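PDB 6GNE: probable starch synthase 4, chloroplastic/amyloplastic from Arabidopsis thaliana, which is probably a plastid starch synthase of the GT-B glycosyltransferase clan and binds adenosine-5'-diphosphate and glycans. Local coordinates for residues A[268-273]-A[406-411]; A[275-280]-A[380-385]. All coordinates share one frame; numbering follows the deposited sequence.

Contact 1 (A[268-273]-A[406-411])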
loop_
_atom_site.group_PDB
_atom_site.type_symbol
_atom_site.label_atom_id
_atom_site.label_comp_id
_atom_site.label_asym_id
_atom_site.label_seq_id
_atom_site.Cartn_x
_atom_site.Cartn_y
_atom_site.Cartn_z
ATOM N N SER A 268 -3.985 14.970 -0.934
ATOM C CA SER A 268 -2.509 14.835 -0.833
ATOM C C SER A 268 -1.810 14.720 -2.179
ATOM O O SER A 268 -0.825 15.402 -2.431
ATOM C CB SER A 268 -2.127 13.615 -0.002
ATOM O OG SER A 268 -2.222 13.917 1.375
ATOM N N TRP A 269 -2.303 13.839 -3.042
ATOM C CA TRP A 269 -1.738 13.657 -4.390
ATOM C C TRP A 269 -2.508 14.514 -5.385
ATOM O O TRP A 269 -3.470 14.061 -5.993
ATOM C CB TRP A 269 -1.726 12.179 -4.755
ATOM C CG TRP A 269 -0.847 11.384 -3.832
ATOM C CD1 TRP A 269 -1.245 10.589 -2.785
ATOM C CD2 TRP A 269 0.572 11.324 -3.854
ATOM N NE1 TRP A 269 -0.152 10.030 -2.163
ATOM C CE2 TRP A 269 0.974 10.484 -2.792
ATOM C CE3 TRP A 269 1.548 11.921 -4.649
ATOM C CZ2 TRP A 269 2.313 10.217 -2.532
ATOM C CZ3 TRP A 269 2.866 11.656 -4.391
ATOM C CH2 TRP A 269 3.245 10.812 -3.350
ATOM N N ASN A 270 -2.101 15.775 -5.500
ATOM C CA ASN A 270 -2.768 16.741 -6.372
ATOM C C ASN A 270 -1.744 17.731 -6.907
ATOM O O ASN A 270 -1.246 18.555 -6.139
ATOM C CB ASN A 270 -3.851 17.506 -5.599
ATOM C CG ASN A 270 -4.650 18.475 -6.475
ATOM O OD1 ASN A 270 -4.345 18.720 -7.645
ATOM N ND2 ASN A 270 -5.670 19.039 -5.892
ATOM N N PRO A 271 -1.448 17.684 -8.217
ATOM C CA PRO A 271 -0.436 18.597 -8.770
ATOM C C PRO A 271 -0.749 20.112 -8.607
ATOM O O PRO A 271 0.166 20.931 -8.579
ATOM C CB PRO A 271 -0.396 18.206 -10.252
ATOM C CG PRO A 271 -1.753 17.657 -10.532
ATOM C CD PRO A 271 -2.061 16.876 -9.282
ATOM N N ALA A 272 -2.031 20.460 -8.519
ATOM C CA ALA A 272 -2.467 21.849 -8.382
ATOM C C ALA A 272 -2.107 22.482 -7.050
ATOM O O ALA A 272 -1.999 23.703 -6.976
ATOM C CB ALA A 272 -3.974 21.964 -8.620
ATOM N N THR A 273 -1.973 21.664 -6.007
ATOM C CA THR A 273 -1.726 22.173 -4.652
ATOM C C THR A 273 -0.599 21.458 -3.954
ATOM O O THR A 273 -0.500 21.544 -2.760
ATOM C CB THR A 273 -2.986 22.011 -3.746
ATOM O OG1 THR A 273 -3.311 20.629 -3.628
ATOM C CG2 THR A 273 -4.172 22.729 -4.308
ATOM N N ALA A 406 1.033 8.416 -10.739
ATOM C CA ALA A 406 1.633 8.876 -11.984
ATOM C C ALA A 406 0.592 9.518 -12.915
ATOM O O ALA A 406 0.783 10.641 -13.382
ATOM C CB ALA A 406 2.347 7.743 -12.689
ATOM N N MET A 407 -0.515 8.828 -13.166
ATOM C CA MET A 407 -1.547 9.375 -14.047
ATOM C C MET A 407 -2.184 10.670 -13.501
ATOM O O MET A 407 -2.512 11.590 -14.248
ATOM C CB MET A 407 -2.625 8.332 -14.294
ATOM C CG MET A 407 -2.157 7.236 -15.225
ATOM S SD MET A 407 -3.448 6.127 -15.753
ATOM C CE MET A 407 -3.657 5.124 -14.289
ATOM N N ARG A 408 -2.322 10.741 -12.186
ATOM C CA ARG A 408 -2.804 11.942 -11.533
ATOM C C ARG A 408 -1.880 13.127 -11.822
ATOM O O ARG A 408 -2.361 14.237 -11.966
ATOM C CB ARG A 408 -2.939 11.679 -10.024
ATOM C CG ARG A 408 -3.305 12.848 -9.127
ATOM C CD ARG A 408 -4.704 13.336 -9.405
ATOM N NE ARG A 408 -5.170 14.194 -8.317
ATOM C CZ ARG A 408 -6.065 15.181 -8.419
ATOM N NH1 ARG A 408 -6.627 15.470 -9.573
ATOM N NH2 ARG A 408 -6.417 15.867 -7.330
ATOM N N TYR A 409 -0.576 12.870 -11.914
ATOM C CA TYR A 409 0.446 13.883 -12.218
ATOM C C TYR A 409 0.811 13.923 -13.716
ATOM O O TYR A 409 1.821 14.513 -14.106
ATOM C CB TYR A 409 1.704 13.639 -11.343
ATOM C CG TYR A 409 1.524 14.074 -9.910
ATOM C CD1 TYR A 409 0.649 13.420 -9.069
ATOM C CD2 TYR A 409 2.207 15.177 -9.393
ATOM C CE1 TYR A 409 0.465 13.836 -7.748
ATOM C CE2 TYR A 409 2.024 15.608 -8.068
ATOM C CZ TYR A 409 1.151 14.931 -7.261
ATOM O OH TYR A 409 0.949 15.309 -5.971
ATOM N N GLY A 410 -0.016 13.307 -14.549
ATOM C CA GLY A 410 0.143 13.349 -15.989
ATOM C C GLY A 410 1.208 12.449 -16.605
ATOM O O GLY A 410 1.446 12.564 -17.818
ATOM N N SER A 411 1.851 11.589 -15.800
ATOM C CA SER A 411 2.880 10.681 -16.304
ATOM C C SER A 411 2.190 9.395 -16.765
ATOM O O SER A 411 1.419 8.803 -16.005
ATOM C CB SER A 411 3.931 10.407 -15.219
ATOM O OG SER A 411 5.029 9.625 -15.678
#
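R408, in the last helical turn of 402-408, reaches back to the loop that follows strand 257-259 and grips the carbonyl of W269. Its CG is anti to the backbone N (chi1 174°) and the chain bends at chi2, which turns NE toward W269 O for a 2.9 Å hydrogen bond with an N-H...O angle of 158°. The acceptor lies near the guanidinium plane and the donor in the carbonyl plane. NH2 bonds to the backbone O of T266 and also packs against the N270 side chain, 3.3 Å from CG, with amide and guanidinium planes 30° apart. The N270 amide is itself held in an Asx turn, OD1 accepting from the A272 backbone N.

The Y409 ring meets both P271 and W269. P271 sets CD over the middle of one face, 4.2 Å from the Y409 centroid, a CH-pi contact. The W269 and Y409 side chains cross at about a right angle, Y409 CE1 lying in the indole plane at its edge, 3.8 Å from W269 CE3. A Schellman motif with G410 as C-prime ends the helix here. Two backbone carbonyls thus probably fix the guanidinium's rotation, while P271, W269 and a hydroxyl bond to D274 hold Y409.

Contact 2 (A[275-280]-A[380-385]); sequences PFLKAQ and SHTIYA. With ADP (adenosine-5'-diphosphate), chain F.
F276 and L277, in the loop leading to helix 287-300, lie against helix 377-386 of the C-terminal Rossmann-like domain of this GT-B fold. The aromatic contact pairs F276 with H381. The two rings meet obliquely, centroids 4.5 Å apart and planes at 35°, with F276 CD2 above the centre of one imidazole face. W269 stacks on the other face, so H381 is held between two aromatic side chains, and a hydrogen bond between H381 ND1 and D274 OD2 helps fix the rotation of the ring.

Apolar packing continues through L277. With CG anti to the carbonyl carbon (chi1 -65°) and CD1 extended (chi2 -170°), the CD2 branch is the one brought against the helix, 3.6 Å from A385 CB and 3.7 Å from the backbone O of H381. Alongside, the methyl CG2 of T382 approaches F276 O at 3.7 Å. No hydrogen bond links the two segments.

The helix also faces the adenosine-5'-diphosphate pocket, where S380 CB packs 4.0 Å from ADP C2. The polar contact there is made by Y384: ADP O2' lies in the plane of its ring, off the edge, and is hydrogen-bonded to Y384 OH at 2.7 Å, either of the two being a possible donor.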
loop_
_atom_site.group_PDB
_atom_site.type_symbol
_atom_site.label_atom_id
_atom_site.label_comp_id
_atom_site.label_asym_id
_atom_site.label_seq_id
_atom_site.Cartn_x
_atom_site.Cartn_y
_atom_site.Cartn_z
ATOM N N PRO A 275 2.564 20.856 -2.156
ATOM C CA PRO A 275 3.580 21.778 -1.588
ATOM C C PRO A 275 5.021 21.332 -1.876
ATOM O O PRO A 275 5.896 22.180 -1.902
ATOM C CB PRO A 275 3.285 21.761 -0.083
ATOM C CG PRO A 275 2.610 20.440 0.171
ATOM C CD PRO A 275 1.880 20.056 -1.105
ATOM N N PHE A 276 5.241 20.038 -2.120
ATOM C CA PHE A 276 6.576 19.520 -2.478
ATOM C C PHE A 276 7.098 19.908 -3.887
ATOM O O PHE A 276 8.270 19.703 -4.177
ATOM C CB PHE A 276 6.605 18.000 -2.377
ATOM C CG PHE A 276 6.333 17.475 -1.009
ATOM C CD1 PHE A 276 7.281 17.593 0.004
ATOM C CD2 PHE A 276 5.138 16.820 -0.727
ATOM C CE1 PHE A 276 7.018 17.081 1.278
ATOM C CE2 PHE A 276 4.870 16.291 0.542
ATOM C CZ PHE A 276 5.807 16.411 1.543
ATOM N N LEU A 277 6.241 20.451 -4.749
ATOM C CA LEU A 277 6.631 20.779 -6.119
ATOM C C LEU A 277 7.222 22.153 -6.230
ATOM O O LEU A 277 6.900 23.027 -5.452
ATOM C CB LEU A 277 5.423 20.689 -7.081
ATOM C CG LEU A 277 4.747 19.347 -7.329
ATOM C CD1 LEU A 277 3.750 19.416 -8.480
ATOM C CD2 LEU A 277 5.761 18.248 -7.575
ATOM N N LYS A 278 8.032 22.353 -7.254
ATOM C CA LYS A 278 8.472 23.699 -7.631
ATOM C C LYS A 278 7.305 24.499 -8.221
ATOM O O LYS A 278 7.049 25.636 -7.793
ATOM C CB LYS A 278 9.637 23.646 -8.654
ATOM C CG LYS A 278 10.355 24.996 -8.844
ATOM C CD LYS A 278 10.843 25.258 -10.274
ATOM C CE LYS A 278 10.851 26.753 -10.632
ATOM N NZ LYS A 278 10.355 26.952 -12.045
ATOM N N ALA A 279 6.644 23.913 -9.223
ATOM C CA ALA A 279 5.505 24.542 -9.877
ATOM C C ALA A 279 4.294 23.622 -9.850
ATOM O O ALA A 279 4.407 22.401 -9.835
ATOM C CB ALA A 279 5.851 24.939 -11.299
ATOM N N GLN A 280 3.131 24.245 -9.868
ATOM C CA GLN A 280 1.859 23.576 -9.755
ATOM C C GLN A 280 1.306 23.472 -11.169
ATOM O O GLN A 280 1.686 24.215 -12.036
ATOM C CB GLN A 280 0.889 24.383 -8.845
ATOM C CG GLN A 280 1.491 25.135 -7.631
ATOM C CD GLN A 280 1.728 24.253 -6.418
ATOM O OE1 GLN A 280 1.144 24.479 -5.375
ATOM N NE2 GLN A 280 2.565 23.237 -6.556
ATOM N N SER A 380 9.960 11.796 -4.592
ATOM C CA SER A 380 8.906 11.090 -5.321
ATOM C C SER A 380 7.887 12.033 -5.927
ATOM O O SER A 380 7.545 11.903 -7.098
ATOM C CB SER A 380 8.223 10.011 -4.474
ATOM O OG SER A 380 7.395 10.544 -3.494
ATOM N N HIS A 381 7.427 13.011 -5.155
ATOM C CA HIS A 381 6.544 14.037 -5.710
ATOM C C HIS A 381 7.099 14.655 -6.988
ATOM O O HIS A 381 6.416 14.652 -7.998
ATOM C CB HIS A 381 6.196 15.104 -4.682
ATOM C CG HIS A 381 5.208 14.654 -3.647
ATOM N ND1 HIS A 381 3.864 14.919 -3.741
ATOM C CD2 HIS A 381 5.372 13.946 -2.503
ATOM C CE1 HIS A 381 3.245 14.403 -2.697
ATOM N NE2 HIS A 381 4.134 13.802 -1.934
ATOM N N THR A 382 8.330 15.160 -6.956
ATOM C CA THR A 382 8.910 15.847 -8.128
ATOM C C THR A 382 9.147 14.877 -9.288
ATOM O O THR A 382 9.075 15.278 -10.449
ATOM C CB THR A 382 10.219 16.618 -7.794
ATOM O OG1 THR A 382 11.156 15.750 -7.140
ATOM C CG2 THR A 382 9.960 17.792 -6.846
ATOM N N ILE A 383 9.393 13.593 -8.994
ATOM C CA ILE A 383 9.579 12.583 -10.054
ATOM C C ILE A 383 8.298 12.264 -10.776
ATOM O O ILE A 383 8.303 12.186 -12.008
ATOM C CB ILE A 383 10.294 11.307 -9.556
ATOM C CG1 ILE A 383 11.769 11.617 -9.303
ATOM C CG2 ILE A 383 10.184 10.187 -10.578
ATOM C CD1 ILE A 383 12.500 10.537 -8.535
ATOM N N TYR A 384 7.212 12.071 -10.040
ATOM C CA TYR A 384 5.887 11.889 -10.673
ATOM C C TYR A 384 5.587 13.118 -11.557
ATOM O O TYR A 384 5.206 12.976 -12.718
ATOM C CB TYR A 384 4.768 11.726 -9.641
ATOM C CG TYR A 384 4.741 10.415 -8.867
ATOM C CD1 TYR A 384 4.551 9.185 -9.520
ATOM C CD2 TYR A 384 4.846 10.401 -7.472
ATOM C CE1 TYR A 384 4.502 7.982 -8.816
ATOM C CE2 TYR A 384 4.803 9.192 -6.747
ATOM C CZ TYR A 384 4.624 7.981 -7.416
ATOM O OH TYR A 384 4.569 6.813 -6.688
ATOM N N ALA A 385 5.770 14.317 -11.020
ATOM C CA ALA A 385 5.498 15.537 -11.756
ATOM C C ALA A 385 6.339 15.678 -13.018
ATOM O O ALA A 385 5.799 15.977 -14.089
ATOM C CB ALA A 385 5.742 16.745 -10.864
HETATM P PB ADP F . 3.878 -1.391 -2.465
HETATM O O1B ADP F . 2.766 -1.340 -1.459
HETATM O O2B ADP F . 5.145 -0.673 -2.102
HETATM O O3B ADP F . 4.155 -2.814 -2.893
HETATM P PA ADP F . 2.179 0.483 -3.852
HETATM O O1A ADP F . 2.193 0.989 -5.266
HETATM O O2A ADP F . 0.853 -0.057 -3.383
HETATM O O3A ADP F . 3.351 -0.618 -3.773
HETATM O "O5'" ADP F . 2.621 1.628 -2.816
HETATM C "C5'" ADP F . 3.873 2.308 -2.920
HETATM C "C4'" ADP F . 3.909 3.676 -2.214
HETATM O "O4'" ADP F . 5.214 3.902 -1.660
HETATM C "C3'" ADP F . 3.700 4.844 -3.156
HETATM O "O3'" ADP F . 3.176 5.933 -2.416
HETATM C "C2'" ADP F . 5.095 5.192 -3.605
HETATM O "O2'" ADP F . 5.214 6.532 -4.050
HETATM C "C1'" ADP F . 5.863 4.979 -2.335
HETATM N N9 ADP F . 7.279 4.604 -2.545
HETATM C C8 ADP F . 7.757 3.403 -2.890
HETATM N N7 ADP F . 9.108 3.427 -2.938
HETATM C C5 ADP F . 9.514 4.665 -2.614
HETATM C C6 ADP F . 10.818 5.385 -2.478
HETATM N N6 ADP F . 11.985 4.738 -2.722
HETATM N N1 ADP F . 10.774 6.698 -2.111
HETATM C C2 ADP F . 9.591 7.329 -1.893
HETATM N N3 ADP F . 8.394 6.731 -2.009
HETATM C C4 ADP F . 8.296 5.433 -2.360
#

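How the contacts relate
Contact 2 is nested along the chain inside the loop closed by contact 1, and their centres lie about 8 Å apart. They join at W269 of contact 1 and H381 of contact 2, W269 CZ3 coming 3.2 Å from H381 CE1. Between the two loop segments, D274 accepts hydrogen bonds from both sites, at Y409 and at H381, while K289 bonds the backbone oxygens of Y409 and A385. One continuous loop is thus fastened to two neighbouring helices, 377-386 and 402-408. Both contacts border the nucleotide pocket: the W269 side chain is about 4 Å from ADP at nearest atoms, and contact 2 supplies two of the pocket residues.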